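Local coordinates for hypothetical protein TTHA1254 (Thermus thermophilus, PDB 2D4P) that is of unknown function but belongs to the GNAT acetyltransferase-like superfamily and may therefore transfer acyl groups, at residues A50-V55 with V63-I68. Sequence-based numbering, arbitrary orientation.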
ATOM      1  N   ALA A  50       0.888  -3.929   1.173  1.00 20.79           N
ATOM      2  CA  ALA A  50       0.296  -2.678   0.716  1.00 20.73           C
ATOM      3  C   ALA A  50      -1.180  -2.927   0.439  1.00 20.80           C
ATOM      4  O   ALA A  50      -1.520  -3.859  -0.278  1.00 20.18           O
ATOM      5  CB  ALA A  50       0.983  -2.166  -0.539  1.00 21.33           C
ATOM      6  N   LEU A  51      -2.040  -2.103   1.047  1.00 20.69           N
ATOM      7  CA  LEU A  51      -3.478  -2.113   0.785  1.00 20.17           C
ATOM      8  C   LEU A  51      -3.760  -0.906  -0.070  1.00 19.95           C
ATOM      9  O   LEU A  51      -3.533   0.204   0.359  1.00 19.50           O
ATOM     10  CB  LEU A  51      -4.265  -2.002   2.084  1.00 20.56           C
ATOM     11  CG  LEU A  51      -3.895  -3.030   3.134  1.00 20.41           C
ATOM     12  CD1 LEU A  51      -4.852  -2.860   4.294  1.00 23.87           C
ATOM     13  CD2 LEU A  51      -3.882  -4.468   2.611  1.00 22.08           C
ATOM     14  N   ALA A  52      -4.190  -1.151  -1.291  1.00 20.44           N
ATOM     15  CA  ALA A  52      -4.414  -0.101  -2.282  1.00 20.25           C
ATOM     16  C   ALA A  52      -5.673  -0.377  -3.097  1.00 20.37           C
ATOM     17  O   ALA A  52      -6.112  -1.513  -3.232  1.00 19.89           O
ATOM     18  CB  ALA A  52      -3.210   0.075  -3.189  1.00 20.20           C
ATOM     19  N   GLN A  53      -6.252   0.688  -3.643  1.00 19.81           N
ATOM     20  CA  GLN A  53      -7.528   0.590  -4.350  1.00 18.78           C
ATOM     21  C   GLN A  53      -7.704   1.716  -5.335  1.00 18.59           C
ATOM     22  O   GLN A  53      -7.138   2.811  -5.171  1.00 19.17           O
ATOM     23  CB  GLN A  53      -8.719   0.590  -3.357  1.00 19.03           C
ATOM     24  CG  GLN A  53      -8.878   1.912  -2.622  1.00 20.47           C
ATOM     25  CD  GLN A  53      -9.974   1.824  -1.554  1.00 20.61           C
ATOM     26  OE1 GLN A  53     -11.148   1.628  -1.900  1.00 21.26           O
ATOM     27  NE2 GLN A  53      -9.587   1.911  -0.289  1.00 19.76           N
ATOM     28  N   ALA A  54      -8.518   1.437  -6.355  1.00 19.14           N
ATOM     29  CA  ALA A  54      -8.862   2.427  -7.354  1.00 19.64           C
ATOM     30  C   ALA A  54      -9.988   3.314  -6.923  1.00 19.68           C
ATOM     31  O   ALA A  54     -11.017   2.837  -6.396  1.00 21.52           O
ATOM     32  CB  ALA A  54      -9.212   1.765  -8.680  1.00 19.88           C
ATOM     33  N   VAL A  55      -9.780   4.611  -7.135  1.00 19.29           N
ATOM     34  CA  VAL A  55     -10.763   5.644  -6.835  1.00 19.84           C
ATOM     35  C   VAL A  55     -10.989   6.474  -8.102  1.00 19.70           C
ATOM     36  O   VAL A  55     -10.047   7.092  -8.602  1.00 19.31           O
ATOM     37  CB  VAL A  55     -10.284   6.569  -5.730  1.00 20.69           C
ATOM     38  CG1 VAL A  55     -11.334   7.687  -5.452  1.00 21.45           C
ATOM     39  CG2 VAL A  55      -9.969   5.770  -4.444  1.00 23.10           C
ATOM     40  N   VAL A  63      -5.018   5.345  -8.052  1.00 20.03           N
ATOM     41  CA  VAL A  63      -4.863   4.282  -7.088  1.00 20.69           C
ATOM     42  C   VAL A  63      -4.323   4.889  -5.804  1.00 20.26           C
ATOM     43  O   VAL A  63      -3.261   5.489  -5.792  1.00 20.43           O
ATOM     44  CB  VAL A  63      -3.970   3.136  -7.636  1.00 20.98           C
ATOM     45  CG1 VAL A  63      -3.473   2.262  -6.454  1.00 21.80           C
ATOM     46  CG2 VAL A  63      -4.776   2.297  -8.616  1.00 21.60           C
ATOM     47  N   LEU A  64      -5.111   4.793  -4.728  1.00 20.71           N
ATOM     48  CA  LEU A  64      -4.697   5.244  -3.421  1.00 21.43           C
ATOM     49  C   LEU A  64      -4.192   4.083  -2.585  1.00 21.24           C
ATOM     50  O   LEU A  64      -4.870   3.054  -2.432  1.00 21.87           O
ATOM     51  CB  LEU A  64      -5.881   5.890  -2.715  1.00 22.67           C
ATOM     52  CG  LEU A  64      -5.599   6.588  -1.396  1.00 27.75           C
ATOM     53  CD1 LEU A  64      -4.560   7.731  -1.496  1.00 32.25           C
ATOM     54  CD2 LEU A  64      -6.952   7.112  -0.845  1.00 34.85           C
ATOM     55  N   VAL A  65      -2.986   4.245  -2.069  1.00 21.01           N
ATOM     56  CA  VAL A  65      -2.419   3.285  -1.126  1.00 21.49           C
ATOM     57  C   VAL A  65      -2.894   3.714   0.268  1.00 21.61           C
ATOM     58  O   VAL A  65      -2.379   4.659   0.864  1.00 24.01           O
ATOM     59  CB  VAL A  65      -0.874   3.240  -1.186  1.00 21.50           C
ATOM     60  CG1 VAL A  65      -0.365   2.159  -0.247  1.00 23.35           C
ATOM     61  CG2 VAL A  65      -0.351   3.011  -2.594  1.00 22.43           C
ATOM     62  N   THR A  66      -3.878   3.000   0.747  1.00 23.24           N
ATOM     63  CA  THR A  66      -4.526   3.213   1.996  1.00 24.68           C
ATOM     64  C   THR A  66      -3.610   2.917   3.150  1.00 23.79           C
ATOM     65  O   THR A  66      -3.638   3.589   4.196  1.00 24.47           O
ATOM     66  CB  THR A  66      -5.805   2.269   1.988  1.00 25.07           C
ATOM     67  OG1 THR A  66      -6.586   2.602   0.809  1.00 32.10           O
ATOM     68  CG2 THR A  66      -6.630   2.558   3.116  1.00 29.95           C
ATOM     69  N   ARG A  67      -2.799   1.873   2.982  1.00 21.90           N
ATOM     70  CA  ARG A  67      -1.871   1.451   3.993  1.00 22.05           C
ATOM     71  C   ARG A  67      -0.682   0.737   3.398  1.00 21.91           C
ATOM     72  O   ARG A  67      -0.849  -0.119   2.531  1.00 20.97           O
ATOM     73  CB  ARG A  67      -2.556   0.503   4.984  1.00 22.19           C
ATOM     74  CG  ARG A  67      -1.681   0.199   6.160  1.00 24.04           C
ATOM     75  CD  ARG A  67      -2.421  -0.435   7.277  1.00 25.41           C
ATOM     76  NE  ARG A  67      -1.535  -0.679   8.410  1.00 25.06           N
ATOM     77  CZ  ARG A  67      -1.896  -1.414   9.441  1.00 23.76           C
ATOM     78  NH1 ARG A  67      -3.107  -1.965   9.452  1.00 24.30           N
ATOM     79  NH2 ARG A  67      -1.037  -1.627  10.436  1.00 22.57           N
ATOM     80  N   ILE A  68       0.496   1.034   3.928  1.00 22.24           N
ATOM     81  CA  ILE A  68       1.686   0.271   3.555  1.00 21.64           C
ATOM     82  C   ILE A  68       2.506   0.038   4.820  1.00 21.97           C
ATOM     83  O   ILE A  68       2.657   0.936   5.658  1.00 22.58           O
ATOM     84  CB  ILE A  68       2.481   0.956   2.415  1.00 21.31           C
ATOM     85  CG1 ILE A  68       3.584   0.005   1.920  1.00 23.48           C
ATOM     86  CG2 ILE A  68       3.086   2.302   2.832  1.00 22.21           C
ATOM     87  CD1 ILE A  68       4.346   0.538   0.675  1.00 24.38           C
TER
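Leu51 meets the neighbouring strand through both its backbone and its side chain. Its N donates to Arg67 O at 2.7 Å, a nearly straight bond, and its O accepts from two consecutive residues. Arg67 N reaches Leu51 O at 3.2 Å, in the carbonyl plane and on a lone pair. Thr66 N also approaches Leu51 O, at 2.8 Å, but an N-H...O angle of 125° makes that bond weak. Thr66 and Arg67 thus share a single partner, the definition of a classic beta bulge, and the register slips by one between Leu51 and Ala52. Thr66 takes up the extra position with helix-like backbone angles. The bulge lies in strand 61-70, which forms a hairpin with strand 45-56 in the middle of the mixed sheet. In GNAT proteins a bulge in the fourth strand lies beside the splay between the fourth and fifth strands that receives acyl-CoA; strands 61-70 and 94-97 hold those positions, so a similar role here is probable but inferred.

Gln53 reaches the bulge residue Thr66 with its side chain. With CG placed between the backbone N and carbonyl carbon (chi1 67°), its extended chain carries the amide across to Thr66, and NE2 donates to OG1 over 3.3 Å, with OG1 almost in the amide plane. The backbone N and O of Gln53 exchange two hydrogen bonds with Leu64 O and N. On the same face, Leu51 CD1 lies 4.1 Å from Arg67 CB, the two side chains running alongside each other before the guanidinium continues to Glu69 and the carbonyls of Ala18 and Arg21. Helix 25-34 covers Leu51 and Gln53 through Phe31. On the other face, Val63 sets CG1 3.9 Å from Ala52 CB, while helix 73-89 packs Val83 against Val63 and Ala50.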